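Local coordinates for Lys-gingipain W83 (Porphyromonas gingivalis, PDB 3KM5), which cleaves proteins after lysine as a secreted cysteine protease, may act as a virulence factor, and carries adhesin domains, haemolytic in vitro, of which this is K2, at residues I24-D29 with N64-L69; Y95-S100 with V156-Y161. All coordinates share one frame; numbering follows the deposited sequence.

Contact 1 of 2, residues I24-D29 with N64-L69; sequences IDADGD and NPDNYL. With CA (calcium ion), chain C.
Asp27 and Asn67 turn two oxygens toward each other, Asp27 OD1 and Asn67 OD1 lying 3.1 Å apart, because a calcium ion between the segments binds both. Asp27 is bidentate but uneven, OD1 2.4 Å and OD2 2.8 Å from calcium. Asp25, Asp29 and Asn67 each give OD1, and a water and Gln31 O complete the shell. Asp25 OD2 accepts from Gly30 N, and Asn67 ND2 is hydrogen-bonded to Ser55 OG, leaving OD1 for the metal. With CG between its own N and carbonyl carbon (chi1 55°), Asp27 OD1 also accepts Asp66 N at 2.8 Å from above the carboxylate plane; OD2 takes Asp29 N in an Asx turn and a water bridging to Asn64 O. A CB on Gly28 (phi 87°) would jam against Asp27 O, which calls for glycine. Ile24 and Tyr68 form an antiparallel hydrogen-bonded pair, Tyr68 N reaching Ile24 O at 2.9 Å. Ile24 CD1 lies over one face of the Tyr68 ring, and small Ala26 CB meets CE2 at its edge at 3.8 Å. Three carboxylates this close would probably repel one another without the cation, so calcium likely holds the turn after strand 22–25 against strand 66–70, which supplies Asn67.

Contact 2 of 2, residues Y95-S100 with V156-Y161; sequences YAVMIS and VAFRHY
Ala96 and Arg159 exchange backbone hydrogen bonds in both directions, and Met98 does the same with Ala157, Met98 N lying 2.8 Å from Ala157 O, between antiparallel strands whose axes in these segments run 150° apart. Between these pairs, CA-H groups approach carbonyls, as where Val97 CA lies 3.3 Å from Ala157 O. Apolar contacts join Val97, Ile99, Val156 and Phe158 on one face. Branching lets Val97 serve two neighbours: CG1, anti to the backbone N (chi1 177°), meets Val156 CG1 at 4.0 Å, and CG2 packs obliquely against Phe158 CE1 at 3.7 Å. The Phe158 ring also meets Tyr82 edge-to-face. On the other face, the Met98 chain bends at chi3 (74°) and crosses the extended Arg159, bringing SD to 3.7 Å from Arg159 CD, a methylene contact that suits a soft sulfur. Within 156–161, Tyr161 CD1 lies 3.4 Å above the Arg159 guanidinium plane, over its centre, and the same arginine makes a salt bridge to Asp66 through NE. Ala96 CB, a lone methyl, comes within 3.9 Å of Tyr161 CE2. Val156, Phe158 and His160 touch strand 168–177 of the facing sheet, the two-layer antiparallel packing of a beta jelly roll.

In the fold
From the N terminus, the chain forms strand 22–25, loops around a calcium, and returns after strands 34–37 and 51–56 of the other sheet to 66–70, where contact 1 closes. Contact 2 opens only later, at 95–100, and closes when 155–161 comes back after strands 109–115 and 143–148. The two closures are therefore in series, neither nested nor crossed. Yet they meet in space: strand 155–161 lies between 66–70 and 95–100, so both contacts belong to one five-stranded antiparallel sheet, contact 1 at its 22–25 edge and contact 2 further in. Backbone pairing of Leu69 with Phe158, a probable hydrogen bond, joins them directly.

Contact 1 of 2, residues I24-D29 with N64-L69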
ATOM      1  N   ILE A  24       5.210   4.302  -9.531  1.00 10.26           N
ATOM      2  CA  ILE A  24       4.625   5.017 -10.672  1.00 10.22           C
ATOM      3  C   ILE A  24       3.417   5.837 -10.198  1.00 10.14           C
ATOM      4  O   ILE A  24       2.480   5.308  -9.555  1.00 10.68           O
ATOM      5  CB  ILE A  24       4.179   4.080 -11.816  1.00  9.22           C
ATOM      6  CG1 ILE A  24       5.297   3.125 -12.233  1.00 12.70           C
ATOM      7  CG2 ILE A  24       3.719   4.914 -13.038  1.00 12.86           C
ATOM      8  CD1 ILE A  24       4.841   2.057 -13.240  1.00 10.26           C
ATOM      9  N   ASP A  25       3.451   7.132 -10.486  1.00  9.79           N
ATOM     10  CA  ASP A  25       2.277   8.005 -10.320  1.00  9.71           C
ATOM     11  C   ASP A  25       1.512   8.018 -11.642  1.00  9.20           C
ATOM     12  O   ASP A  25       1.659   8.972 -12.402  1.00 11.00           O
ATOM     13  CB  ASP A  25       2.777   9.409  -9.974  1.00 10.15           C
ATOM     14  CG  ASP A  25       1.684  10.454  -9.972  1.00  9.43           C
ATOM     15  OD1 ASP A  25       0.514  10.101  -9.697  1.00 11.26           O
ATOM     16  OD2 ASP A  25       1.994  11.626 -10.251  1.00  9.41           O
ATOM     17  N   ALA A  26       0.805   6.948 -11.987  1.00 11.25           N
ATOM     18  CA  ALA A  26       0.282   6.821 -13.332  1.00  8.86           C
ATOM     19  C   ALA A  26      -0.835   7.814 -13.629  1.00 11.03           C
ATOM     20  O   ALA A  26      -0.963   8.229 -14.787  1.00 12.47           O
ATOM     21  CB  ALA A  26      -0.174   5.379 -13.560  1.00 10.16           C
ATOM     22  N   ASP A  27      -1.614   8.238 -12.635  1.00  9.57           N
ATOM     23  CA  ASP A  27      -2.655   9.243 -12.898  1.00 11.99           C
ATOM     24  C   ASP A  27      -2.048  10.629 -13.108  1.00 13.86           C
ATOM     25  O   ASP A  27      -2.696  11.506 -13.701  1.00 14.35           O
ATOM     26  CB  ASP A  27      -3.648   9.307 -11.766  1.00 11.53           C
ATOM     27  CG  ASP A  27      -2.967   9.545 -10.446  1.00  9.59           C
ATOM     28  OD1 ASP A  27      -2.296   8.618  -9.927  1.00 10.13           O
ATOM     29  OD2 ASP A  27      -3.025  10.664  -9.959  1.00 12.74           O
ATOM     30  N   GLY A  28      -0.826  10.860 -12.596  1.00 11.12           N
ATOM     31  CA  GLY A  28      -0.138  12.128 -12.839  1.00 10.49           C
ATOM     32  C   GLY A  28      -0.401  13.274 -11.909  1.00 12.08           C
ATOM     33  O   GLY A  28      -0.066  14.412 -12.250  1.00 17.03           O
ATOM     34  N   ASP A  29      -0.967  13.046 -10.730  1.00  8.93           N
ATOM     35  CA  ASP A  29      -1.270  14.130  -9.791  1.00  9.08           C
ATOM     36  C   ASP A  29      -0.141  14.470  -8.779  1.00  9.28           C
ATOM     37  O   ASP A  29      -0.341  15.239  -7.854  1.00 10.51           O
ATOM     38  CB  ASP A  29      -2.565  13.867  -8.994  1.00 10.32           C
ATOM     39  CG  ASP A  29      -2.445  12.739  -8.001  1.00 13.19           C
ATOM     40  OD1 ASP A  29      -1.362  12.100  -7.932  1.00  9.72           O
ATOM     41  OD2 ASP A  29      -3.433  12.477  -7.289  1.00 11.27           O
ATOM     42  N   ASN A  64      -7.933  10.933  -7.191  1.00 12.23           N
ATOM     43  CA  ASN A  64      -8.296   9.864  -8.105  1.00 11.64           C
ATOM     44  C   ASN A  64      -7.020   9.068  -8.453  1.00 12.30           C
ATOM     45  O   ASN A  64      -6.429   9.212  -9.537  1.00 14.44           O
ATOM     46  CB  ASN A  64      -8.927  10.432  -9.381  1.00 15.01           C
ATOM     47  CG  ASN A  64     -10.368  10.853  -9.186  1.00 21.10           C
ATOM     48  OD1 ASN A  64     -10.662  11.824  -8.476  1.00 24.93           O
ATOM     49  ND2 ASN A  64     -11.284  10.119  -9.834  1.00 19.18           N
ATOM     50  N   PRO A  65      -6.542   8.276  -7.479  1.00 11.91           N
ATOM     51  CA  PRO A  65      -5.237   7.667  -7.696  1.00 10.22           C
ATOM     52  C   PRO A  65      -5.164   6.573  -8.752  1.00  9.40           C
ATOM     53  O   PRO A  65      -6.144   5.889  -9.049  1.00 10.74           O
ATOM     54  CB  PRO A  65      -4.933   7.032  -6.328  1.00 10.31           C
ATOM     55  CG  PRO A  65      -6.292   6.775  -5.737  1.00 12.42           C
ATOM     56  CD  PRO A  65      -7.045   7.987  -6.127  1.00 11.03           C
ATOM     57  N   ASP A  66      -3.984   6.433  -9.315  1.00  8.63           N
ATOM     58  CA  ASP A  66      -3.557   5.237 -10.036  1.00  9.02           C
ATOM     59  C   ASP A  66      -2.061   5.086  -9.783  1.00 10.92           C
ATOM     60  O   ASP A  66      -1.219   5.472 -10.603  1.00  9.32           O
ATOM     61  CB  ASP A  66      -3.926   5.302 -11.523  1.00 10.59           C
ATOM     62  CG  ASP A  66      -3.655   3.979 -12.248  1.00 13.12           C
ATOM     63  OD1 ASP A  66      -3.246   3.019 -11.583  1.00 10.96           O
ATOM     64  OD2 ASP A  66      -3.754   3.909 -13.498  1.00 16.20           O
ATOM     65  N   ASN A  67      -1.768   4.593  -8.585  1.00  8.08           N
ATOM     66  CA  ASN A  67      -0.429   4.608  -8.044  1.00  7.25           C
ATOM     67  C   ASN A  67       0.104   3.189  -7.928  1.00  6.88           C
ATOM     68  O   ASN A  67      -0.533   2.315  -7.322  1.00  8.33           O
ATOM     69  CB  ASN A  67      -0.406   5.234  -6.635  1.00  8.21           C
ATOM     70  CG  ASN A  67      -0.947   6.636  -6.582  1.00  7.98           C
ATOM     71  OD1 ASN A  67      -0.841   7.383  -7.544  1.00  8.23           O
ATOM     72  ND2 ASN A  67      -1.446   7.028  -5.411  1.00  7.69           N
ATOM     73  N   TYR A  68       1.271   2.929  -8.528  1.00  8.50           N
ATOM     74  CA  TYR A  68       1.932   1.616  -8.448  1.00  6.82           C
ATOM     75  C   TYR A  68       3.120   1.621  -7.496  1.00  8.34           C
ATOM     76  O   TYR A  68       3.975   2.497  -7.551  1.00  8.20           O
ATOM     77  CB  TYR A  68       2.449   1.194  -9.842  1.00  9.49           C
ATOM     78  CG  TYR A  68       1.436   0.925 -10.941  1.00  9.69           C
ATOM     79  CD1 TYR A  68       1.285  -0.362 -11.477  1.00  9.96           C
ATOM     80  CD2 TYR A  68       0.747   1.945 -11.501  1.00 10.85           C
ATOM     81  CE1 TYR A  68       0.424  -0.612 -12.515  1.00 10.28           C
ATOM     82  CE2 TYR A  68      -0.138   1.699 -12.558  1.00  7.39           C
ATOM     83  CZ  TYR A  68      -0.275   0.428 -13.044  1.00  9.34           C
ATOM     84  OH  TYR A  68      -1.162   0.229 -14.106  1.00 11.00           O
ATOM     85  N   LEU A  69       3.164   0.588  -6.702  1.00  7.65           N
ATOM     86  CA  LEU A  69       4.290   0.288  -5.819  1.00  7.06           C
ATOM     87  C   LEU A  69       4.878  -1.040  -6.302  1.00  8.92           C
ATOM     88  O   LEU A  69       4.200  -2.069  -6.233  1.00  8.89           O
ATOM     89  CB  LEU A  69       3.807   0.182  -4.378  1.00  7.73           C
ATOM     90  CG  LEU A  69       4.840  -0.288  -3.346  1.00  7.00           C
ATOM     91  CD1 LEU A  69       5.886   0.759  -3.190  1.00 10.74           C
ATOM     92  CD2 LEU A  69       4.164  -0.499  -2.044  1.00  9.36           C
TER
HETATM   93 CA    CA C2011      -1.106   9.722  -8.129  1.00  9.01          CA
HETATM   94  O   HOH W   1      -5.318  11.874 -10.598  1.00 18.88           O
HETATM   95  O   HOH W   2      -5.930  12.937  -8.012  1.00 18.12           O
HETATM   96  O   HOH W   3      -3.060   9.878  -6.668  1.00 10.00           O

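Contact 2 of 2, residues Y95-S100 with V156-Y161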
ATOM      1  N   TYR A  95      -7.724  -1.678  -4.405  1.00  6.58           N
ATOM      2  CA  TYR A  95      -6.363  -1.942  -4.855  1.00  9.13           C
ATOM      3  C   TYR A  95      -6.246  -3.299  -5.514  1.00  8.48           C
ATOM      4  O   TYR A  95      -7.070  -4.190  -5.308  1.00  9.20           O
ATOM      5  CB  TYR A  95      -5.374  -1.776  -3.690  1.00  9.13           C
ATOM      6  CG  TYR A  95      -5.437  -2.948  -2.756  1.00  9.57           C
ATOM      7  CD1 TYR A  95      -4.511  -3.983  -2.871  1.00  7.00           C
ATOM      8  CD2 TYR A  95      -6.435  -3.068  -1.808  1.00  8.85           C
ATOM      9  CE1 TYR A  95      -4.605  -5.110  -2.092  1.00  8.32           C
ATOM     10  CE2 TYR A  95      -6.519  -4.204  -0.995  1.00  9.01           C
ATOM     11  CZ  TYR A  95      -5.563  -5.228  -1.132  1.00  8.59           C
ATOM     12  OH  TYR A  95      -5.604  -6.416  -0.381  1.00  9.96           O
ATOM     13  N   ALA A  96      -5.218  -3.431  -6.327  1.00  9.18           N
ATOM     14  CA  ALA A  96      -4.843  -4.682  -6.952  1.00  7.30           C
ATOM     15  C   ALA A  96      -3.437  -5.099  -6.558  1.00  7.91           C
ATOM     16  O   ALA A  96      -2.602  -4.279  -6.370  1.00  8.65           O
ATOM     17  CB  ALA A  96      -4.928  -4.569  -8.488  1.00 10.46           C
ATOM     18  N   VAL A  97      -3.190  -6.406  -6.555  1.00  8.41           N
ATOM     19  CA  VAL A  97      -1.847  -6.981  -6.551  1.00  7.74           C
ATOM     20  C   VAL A  97      -1.660  -7.463  -8.006  1.00  9.73           C
ATOM     21  O   VAL A  97      -2.554  -8.127  -8.593  1.00 10.18           O
ATOM     22  CB  VAL A  97      -1.716  -8.167  -5.570  1.00 10.21           C
ATOM     23  CG1 VAL A  97      -0.351  -8.824  -5.618  1.00  9.14           C
ATOM     24  CG2 VAL A  97      -2.033  -7.714  -4.138  1.00  9.98           C
ATOM     25  N   MET A  98      -0.538  -7.086  -8.615  1.00  9.74           N
ATOM     26  CA  MET A  98      -0.227  -7.427  -9.984  1.00  9.68           C
ATOM     27  C   MET A  98       1.133  -8.039 -10.089  1.00  9.47           C
ATOM     28  O   MET A  98       1.986  -7.871  -9.224  1.00  9.49           O
ATOM     29  CB  MET A  98      -0.265  -6.160 -10.835  1.00 11.74           C
ATOM     30  CG  MET A  98      -1.515  -5.303 -10.572  1.00 12.89           C
ATOM     31  SD  MET A  98      -1.595  -3.885 -11.674  1.00 14.43           S
ATOM     32  CE  MET A  98      -2.045  -4.626 -13.222  1.00 12.10           C
ATOM     33  N   ILE A  99       1.357  -8.761 -11.188  1.00  9.16           N
ATOM     34  CA  ILE A  99       2.672  -9.291 -11.462  1.00  9.93           C
ATOM     35  C   ILE A  99       3.158  -8.954 -12.868  1.00 10.17           C
ATOM     36  O   ILE A  99       2.359  -8.858 -13.823  1.00 10.72           O
ATOM     37  CB  ILE A  99       2.739 -10.835 -11.227  1.00 10.57           C
ATOM     38  CG1 ILE A  99       1.934 -11.595 -12.311  1.00 11.50           C
ATOM     39  CG2 ILE A  99       2.331 -11.190  -9.777  1.00 12.04           C
ATOM     40  CD1 ILE A  99       2.760 -12.062 -13.574  1.00 12.43           C
ATOM     41  N   SER A 100       4.477  -8.794 -12.969  1.00  8.69           N
ATOM     42  CA  SER A 100       5.148  -8.727 -14.264  1.00  8.94           C
ATOM     43  C   SER A 100       6.160  -9.841 -14.330  1.00 10.76           C
ATOM     44  O   SER A 100       6.733 -10.247 -13.308  1.00 10.35           O
ATOM     45  CB  SER A 100       5.873  -7.392 -14.396  1.00  9.02           C
ATOM     46  OG  SER A 100       6.794  -7.439 -15.495  1.00 11.34           O
ATOM     47  N   VAL A 156       6.362  -7.794  -8.337  1.00 10.15           N
ATOM     48  CA  VAL A 156       5.035  -7.727  -7.757  1.00  8.42           C
ATOM     49  C   VAL A 156       4.723  -6.247  -7.526  1.00 10.47           C
ATOM     50  O   VAL A 156       5.545  -5.515  -6.983  1.00 10.79           O
ATOM     51  CB  VAL A 156       4.978  -8.521  -6.449  1.00  9.31           C
ATOM     52  CG1 VAL A 156       3.614  -8.296  -5.732  1.00  9.65           C
ATOM     53  CG2 VAL A 156       5.221 -10.015  -6.696  1.00 10.59           C
ATOM     54  N   ALA A 157       3.549  -5.816  -7.953  1.00  9.40           N
ATOM     55  CA  ALA A 157       3.114  -4.445  -7.764  1.00  9.36           C
ATOM     56  C   ALA A 157       1.829  -4.397  -6.964  1.00  8.18           C
ATOM     57  O   ALA A 157       0.973  -5.274  -7.099  1.00  8.69           O
ATOM     58  CB  ALA A 157       2.862  -3.776  -9.135  1.00 11.60           C
ATOM     59  N   PHE A 158       1.689  -3.364  -6.143  1.00  8.12           N
ATOM     60  CA  PHE A 158       0.425  -3.012  -5.497  1.00  6.61           C
ATOM     61  C   PHE A 158      -0.035  -1.720  -6.153  1.00  9.44           C
ATOM     62  O   PHE A 158       0.719  -0.730  -6.254  1.00  9.56           O
ATOM     63  CB  PHE A 158       0.630  -2.813  -3.988  1.00  9.08           C
ATOM     64  CG  PHE A 158       1.021  -4.040  -3.288  1.00  7.84           C
ATOM     65  CD1 PHE A 158       0.062  -4.813  -2.637  1.00  9.63           C
ATOM     66  CD2 PHE A 158       2.340  -4.425  -3.224  1.00 10.06           C
ATOM     67  CE1 PHE A 158       0.411  -5.982  -1.981  1.00 10.51           C
ATOM     68  CE2 PHE A 158       2.703  -5.587  -2.567  1.00 11.05           C
ATOM     69  CZ  PHE A 158       1.730  -6.370  -1.923  1.00 10.33           C
ATOM     70  N   ARG A 159      -1.283  -1.723  -6.613  1.00  9.44           N
ATOM     71  CA  ARG A 159      -1.825  -0.633  -7.412  1.00  8.72           C
ATOM     72  C   ARG A 159      -3.055  -0.101  -6.713  1.00  7.95           C
ATOM     73  O   ARG A 159      -4.039  -0.817  -6.582  1.00  7.71           O
ATOM     74  CB  ARG A 159      -2.162  -1.116  -8.820  1.00  9.58           C
ATOM     75  CG  ARG A 159      -2.620   0.001  -9.752  1.00 10.71           C
ATOM     76  CD  ARG A 159      -3.086  -0.614 -11.040  1.00  9.61           C
ATOM     77  NE  ARG A 159      -3.616   0.349 -11.993  1.00  9.77           N
ATOM     78  CZ  ARG A 159      -4.210   0.035 -13.141  1.00 11.69           C
ATOM     79  NH1 ARG A 159      -4.377  -1.246 -13.492  1.00 13.50           N
ATOM     80  NH2 ARG A 159      -4.641   1.003 -13.928  1.00 13.11           N
ATOM     81  N   HIS A 160      -2.998   1.136  -6.237  1.00  7.82           N
ATOM     82  CA  HIS A 160      -4.140   1.805  -5.629  1.00  7.50           C
ATOM     83  C   HIS A 160      -4.816   2.580  -6.750  1.00  8.77           C
ATOM     84  O   HIS A 160      -4.235   3.518  -7.322  1.00  8.33           O
ATOM     85  CB  HIS A 160      -3.646   2.740  -4.493  1.00  8.78           C
ATOM     86  CG  HIS A 160      -4.714   3.498  -3.761  1.00  8.28           C
ATOM     87  ND1 HIS A 160      -4.439   4.695  -3.133  1.00  9.25           N
ATOM     88  CD2 HIS A 160      -6.022   3.217  -3.493  1.00  7.81           C
ATOM     89  CE1 HIS A 160      -5.507   5.092  -2.466  1.00  8.83           C
ATOM     90  NE2 HIS A 160      -6.486   4.228  -2.687  1.00  7.30           N
ATOM     91  N   TYR A 161      -6.038   2.189  -7.090  1.00  9.76           N
ATOM     92  CA  TYR A 161      -6.686   2.746  -8.260  1.00 11.61           C
ATOM     93  C   TYR A 161      -8.159   2.470  -8.225  1.00  8.03           C
ATOM     94  O   TYR A 161      -8.636   1.766  -7.356  1.00 10.50           O
ATOM     95  CB  TYR A 161      -6.049   2.186  -9.541  1.00  9.62           C
ATOM     96  CG  TYR A 161      -6.565   0.861 -10.056  1.00 10.62           C
ATOM     97  CD1 TYR A 161      -7.067   0.771 -11.344  1.00  9.69           C
ATOM     98  CD2 TYR A 161      -6.533  -0.294  -9.288  1.00  8.33           C
ATOM     99  CE1 TYR A 161      -7.551  -0.403 -11.830  1.00 13.51           C
ATOM    100  CE2 TYR A 161      -6.990  -1.466  -9.785  1.00  9.06           C
ATOM    101  CZ  TYR A 161      -7.511  -1.525 -11.055  1.00 13.15           C
ATOM    102  OH  TYR A 161      -7.989  -2.718 -11.596  1.00 13.28           O
TER